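Local coordinates for protein internalin (Listeria monocytogenes serotype 4b, PDB 4FMZ) that is an internalin, a leucine-rich repeat protein of a bacterial pathogen, and probably takes part in adhesion to host cells and their invasion, at residues T66-L71 with V88-L93; L109-E114 with L131-S136. All blocks are in the same frame, centred on the assembly; numbering follows the deposited sequence.

Contact 1: residues T66-L71 with V88-L93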
# COMPACT_ATOMS: atom_id res chain seq x y z
N THR A 66 11.11 -21.68 19.32
CA THR A 66 9.85 -21.50 20.03
C THR A 66 9.66 -20.09 20.61
O THR A 66 8.51 -19.69 20.78
CB THR A 66 9.66 -22.56 21.10
OG1 THR A 66 10.81 -22.58 21.95
CG2 THR A 66 9.43 -23.94 20.49
N ASN A 67 10.74 -19.31 20.83
CA ASN A 67 10.59 -17.95 21.36
C ASN A 67 10.66 -16.88 20.28
O ASN A 67 10.72 -15.69 20.60
CB ASN A 67 11.63 -17.69 22.43
CG ASN A 67 11.31 -18.40 23.71
OD1 ASN A 67 10.18 -18.43 24.19
ND2 ASN A 67 12.31 -19.04 24.27
N LEU A 68 10.64 -17.28 19.00
CA LEU A 68 10.70 -16.37 17.86
C LEU A 68 9.47 -15.48 17.83
O LEU A 68 8.34 -15.98 17.88
CB LEU A 68 10.84 -17.15 16.55
CG LEU A 68 11.28 -16.40 15.30
CD1 LEU A 68 12.73 -15.90 15.43
CD2 LEU A 68 11.16 -17.29 14.09
N GLU A 69 9.71 -14.16 17.76
CA GLU A 69 8.66 -13.13 17.71
C GLU A 69 8.69 -12.39 16.39
O GLU A 69 7.66 -11.93 15.92
CB GLU A 69 8.88 -12.12 18.84
CG GLU A 69 8.72 -12.65 20.26
CD GLU A 69 9.09 -11.63 21.33
OE1 GLU A 69 9.10 -10.42 21.04
OE2 GLU A 69 9.35 -12.06 22.48
N TYR A 70 9.89 -12.24 15.81
CA TYR A 70 10.11 -11.49 14.59
C TYR A 70 10.87 -12.36 13.59
O TYR A 70 11.97 -12.84 13.88
CB TYR A 70 10.88 -10.20 14.95
CG TYR A 70 11.22 -9.24 13.83
CD1 TYR A 70 12.19 -9.56 12.89
CD2 TYR A 70 10.69 -7.95 13.81
CE1 TYR A 70 12.58 -8.65 11.91
CE2 TYR A 70 11.08 -7.03 12.84
CZ TYR A 70 12.00 -7.39 11.87
OH TYR A 70 12.39 -6.49 10.92
N LEU A 71 10.28 -12.56 12.42
CA LEU A 71 10.87 -13.39 11.39
C LEU A 71 10.73 -12.74 10.04
O LEU A 71 9.61 -12.48 9.60
CB LEU A 71 10.23 -14.79 11.40
CG LEU A 71 10.69 -15.74 10.28
CD1 LEU A 71 12.17 -16.10 10.42
CD2 LEU A 71 9.84 -16.98 10.26
N VAL A 88 3.67 -19.77 17.85
CA VAL A 88 2.57 -18.93 18.32
C VAL A 88 3.02 -17.62 18.98
O VAL A 88 2.17 -16.76 19.18
CB VAL A 88 1.58 -19.72 19.22
CG1 VAL A 88 0.92 -20.87 18.43
CG2 VAL A 88 2.27 -20.24 20.49
N LYS A 89 4.33 -17.42 19.28
CA LYS A 89 4.79 -16.14 19.84
C LYS A 89 5.11 -15.11 18.72
O LYS A 89 5.47 -13.97 19.02
CB LYS A 89 6.02 -16.34 20.73
CG LYS A 89 5.71 -16.97 22.08
CD LYS A 89 6.97 -16.94 22.95
CE LYS A 89 6.77 -17.45 24.35
NZ LYS A 89 7.96 -17.18 25.19
N LEU A 90 4.99 -15.52 17.44
CA LEU A 90 5.24 -14.61 16.31
C LEU A 90 4.27 -13.43 16.32
O LEU A 90 3.04 -13.61 16.40
CB LEU A 90 5.14 -15.34 14.96
CG LEU A 90 6.35 -16.17 14.54
CD1 LEU A 90 6.01 -17.00 13.31
CD2 LEU A 90 7.58 -15.29 14.29
N THR A 91 4.84 -12.21 16.25
CA THR A 91 4.11 -10.95 16.19
C THR A 91 4.38 -10.29 14.84
O THR A 91 3.48 -9.63 14.31
CB THR A 91 4.47 -10.02 17.36
OG1 THR A 91 5.86 -9.70 17.31
CG2 THR A 91 4.09 -10.59 18.73
N ASN A 92 5.61 -10.45 14.29
CA ASN A 92 6.03 -9.87 13.01
C ASN A 92 6.52 -10.96 12.07
O ASN A 92 7.49 -11.65 12.38
CB ASN A 92 7.12 -8.80 13.20
CG ASN A 92 6.73 -7.69 14.15
OD1 ASN A 92 6.40 -7.90 15.32
ND2 ASN A 92 6.80 -6.46 13.67
N LEU A 93 5.83 -11.13 10.94
CA LEU A 93 6.18 -12.16 9.96
C LEU A 93 6.21 -11.56 8.56
O LEU A 93 5.16 -11.13 8.05
CB LEU A 93 5.18 -13.33 10.07
CG LEU A 93 5.33 -14.51 9.10
CD1 LEU A 93 6.73 -15.14 9.20
CD2 LEU A 93 4.29 -15.56 9.40
O HOH W 1 7.13 -18.49 18.44
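Two successive coils of the leucine-rich repeat solenoid meet here in parallel, along the turns that lead into strands 70-72 and 92-94 on the concave side. Glu69 O is gripped by two backbone donors: Thr91 N lies in the carbonyl plane on a lone pair, while Asn92 N, 3.0 Å from Glu69 O, comes nearly along the C=O axis. Leu71 N donates a hydrogen bond to Asn92 O (2.9 Å). Beneath, Leu90 CD2 reaches Leu68 CG and Leu71 CB, each 4.0 Å away, and Leu71 CD2 lies alongside Leu93 CD1. On the concave face Tyr70, its CG anti to the backbone N (chi1 -179°), slants across Asn92, ring and amide planes 27° apart and Tyr70 CD2 3.7 Å from Asn92 CB. Thr91 OG1 donates to Asn92 OD1 and Tyr94 OH bonds Asn92 ND2, holding the amide. The extended Lys89 chain runs beside Asn67, and Lys89 NZ donates a hydrogen bond to Asn67 OD1 (2.7 Å); Asn67 ND2 bonds Glu44 O, just after helix 40-43. One carbonyl taking two N-H groups fixes the register of the coils, and water 1, donating to Thr66 O and Leu68 O and accepting from Lys89 N, bridges them where Leu68 O and Leu90 N are not bonded.

Contact 2: residues L109-E114 with L131-S136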
# COMPACT_ATOMS: atom_id res chain seq x y z
N LEU A 109 -1.48 -18.57 14.55
CA LEU A 109 -0.55 -17.49 14.93
C LEU A 109 -1.34 -16.21 15.27
O LEU A 109 -1.13 -15.15 14.69
CB LEU A 109 0.50 -17.25 13.83
CG LEU A 109 1.23 -18.49 13.25
CD1 LEU A 109 2.35 -18.07 12.30
CD2 LEU A 109 1.81 -19.37 14.35
N THR A 110 -2.22 -16.33 16.30
CA THR A 110 -3.17 -15.29 16.72
C THR A 110 -2.51 -14.09 17.42
O THR A 110 -3.21 -13.12 17.71
CB THR A 110 -4.28 -15.90 17.56
OG1 THR A 110 -3.74 -16.62 18.68
CG2 THR A 110 -5.19 -16.81 16.73
N ASN A 111 -1.18 -14.10 17.65
CA ASN A 111 -0.50 -12.92 18.22
C ASN A 111 0.11 -12.05 17.10
O ASN A 111 0.70 -11.00 17.38
CB ASN A 111 0.55 -13.32 19.23
CG ASN A 111 -0.06 -13.89 20.48
OD1 ASN A 111 -1.06 -13.40 21.00
ND2 ASN A 111 0.53 -14.96 20.97
N LEU A 112 -0.06 -12.46 15.82
CA LEU A 112 0.47 -11.70 14.69
C LEU A 112 -0.14 -10.28 14.63
O LEU A 112 -1.36 -10.10 14.75
CB LEU A 112 0.22 -12.43 13.37
CG LEU A 112 1.25 -13.51 12.99
CD1 LEU A 112 0.82 -14.23 11.73
CD2 LEU A 112 2.66 -12.91 12.82
N ARG A 113 0.75 -9.28 14.53
CA ARG A 113 0.42 -7.86 14.45
C ARG A 113 0.77 -7.33 13.06
O ARG A 113 0.03 -6.52 12.48
CB ARG A 113 1.18 -7.06 15.53
CG ARG A 113 0.94 -7.50 16.98
CD ARG A 113 -0.48 -7.30 17.50
NE ARG A 113 -1.08 -6.00 17.18
CZ ARG A 113 -0.84 -4.85 17.81
NH1 ARG A 113 0.05 -4.81 18.80
NH2 ARG A 113 -1.46 -3.74 17.46
N GLU A 114 1.90 -7.80 12.51
CA GLU A 114 2.37 -7.40 11.19
C GLU A 114 2.65 -8.63 10.34
O GLU A 114 3.44 -9.50 10.74
CB GLU A 114 3.61 -6.51 11.28
CG GLU A 114 3.40 -5.19 12.00
CD GLU A 114 4.42 -4.11 11.73
OE1 GLU A 114 5.10 -4.17 10.68
OE2 GLU A 114 4.54 -3.19 12.58
N LEU A 131 -6.93 -14.04 13.03
CA LEU A 131 -5.78 -13.20 13.36
C LEU A 131 -6.28 -11.77 13.62
O LEU A 131 -5.89 -10.81 12.94
CB LEU A 131 -4.72 -13.25 12.23
CG LEU A 131 -4.28 -14.66 11.75
CD1 LEU A 131 -3.09 -14.57 10.83
CD2 LEU A 131 -3.95 -15.58 12.93
N THR A 132 -7.12 -11.64 14.66
CA THR A 132 -7.88 -10.44 15.04
C THR A 132 -7.02 -9.36 15.72
O THR A 132 -7.54 -8.28 15.97
CB THR A 132 -9.07 -10.83 15.92
OG1 THR A 132 -8.58 -11.53 17.07
CG2 THR A 132 -10.08 -11.68 15.18
N LYS A 133 -5.73 -9.64 15.99
CA LYS A 133 -4.81 -8.64 16.55
C LYS A 133 -4.07 -7.90 15.42
O LYS A 133 -3.30 -6.97 15.70
CB LYS A 133 -3.80 -9.28 17.52
CG LYS A 133 -4.37 -9.71 18.86
CD LYS A 133 -3.22 -10.17 19.75
CE LYS A 133 -3.64 -10.66 21.10
NZ LYS A 133 -2.46 -11.08 21.90
N MSE A 134 -4.27 -8.31 14.14
CA MSE A 134 -3.59 -7.72 12.98
C MSE A 134 -3.69 -6.18 12.97
O MSE A 134 -4.78 -5.63 13.10
CB MSE A 134 -4.14 -8.27 11.65
CG MSE A 134 -3.15 -8.13 10.47
SE MSE A 134 -1.45 -9.06 10.70
CE MSE A 134 -2.13 -10.90 10.74
N TYR A 135 -2.52 -5.53 12.85
CA TYR A 135 -2.36 -4.08 12.82
C TYR A 135 -1.94 -3.62 11.42
O TYR A 135 -2.42 -2.59 10.95
CB TYR A 135 -1.32 -3.65 13.87
CG TYR A 135 -1.00 -2.17 13.87
CD1 TYR A 135 -1.74 -1.28 14.63
CD2 TYR A 135 0.12 -1.68 13.21
CE1 TYR A 135 -1.41 0.08 14.70
CE2 TYR A 135 0.45 -0.32 13.24
CZ TYR A 135 -0.32 0.55 13.99
OH TYR A 135 -0.01 1.89 14.07
N SER A 136 -1.06 -4.38 10.75
CA SER A 136 -0.59 -4.05 9.41
C SER A 136 -0.51 -5.31 8.56
O SER A 136 0.17 -6.26 8.93
CB SER A 136 0.77 -3.36 9.48
OG SER A 136 1.22 -3.06 8.17
O HOH W 2 -3.63 -11.69 15.30
O HOH W 3 3.37 -1.52 9.24
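Arg113 folds back over the 131-136 segment, its CD 3.9 Å from Lys133 CB and its NH2 3.6 Å from Tyr135 CB. Bends at chi2 and chi3 (-65° and -44°) curl the chain toward the next coil, and Arg113 NE donates to Lys133 O at 2.8 Å. This bond is noticeably bent, with an angle of 140° at the hydrogen, and the acceptor lies at the guanidinium edge, somewhat out of its plane. The guanidinium and the Tyr135 ring cross obliquely, their planes nearly perpendicular. The backbone carbonyl of the same arginine takes two further bonds, from Tyr135 N in its plane on a lone pair and from Ser136 N nearly head-on, so Arg113 holds the neighbouring coil through both side chain and main chain. Selenomethionine Met134 lies against the flank of this carbonyl, its SE 3.4 Å from Arg113 O; its CG is anti to the backbone N, and the bent chain beyond brings CE to Leu112 CB. Leu131 CD1 lies alongside Leu112 CD1 at 4.0 Å, while Leu131 CD2 abuts the carbonyl of Leu109. Leu109-Leu112 and Leu131-Met134 are type I turns of consecutive coils. Between them, the extended Lys133 chain passes Thr110 O, and Lys133 NZ donates a hydrogen bond to Asn111 OD1 (2.9 Å); Asn111 ND2 bonds Val88 O one coil back. On the concave face Glu114 CG packs on Ser136 CB (4.1 Å), and Glu114 OE1 bonds the hydroxyl of Tyr94. Water 2 donates to Thr110 O and Leu112 O and accepts from Lys133 N. The carbonyls of Thr110, Leu112, Arg113 and Lys133 thus each receive a donor, from the water or across the coils, while the apolar chains pack on the inner side.

How the contacts relate
Contacts 1 and 2 are successive joints of one solenoid, their centres about 11 Å apart. Segments 88-93 and 109-114 belong to adjoining coils and touch directly: Thr91 O lies 2.8 Å from Arg113 N and Leu93 N 2.9 Å from Glu114 O, probable hydrogen bonds that continue the ladder. Both contacts are partly buried, with leucines inside, and both repeat the two-donor carbonyl, the lysine-asparagine bond and the bridging water at equivalent places. Contact 1 reaches further into paired strands and places an aromatic ring beside an amide on the concave face. Contact 2 lies mostly in the turns and buries more surface (596 against 497 Å²); a selenomethionine joins its apolar packing, and an arginine-to-carbonyl bond its polar side.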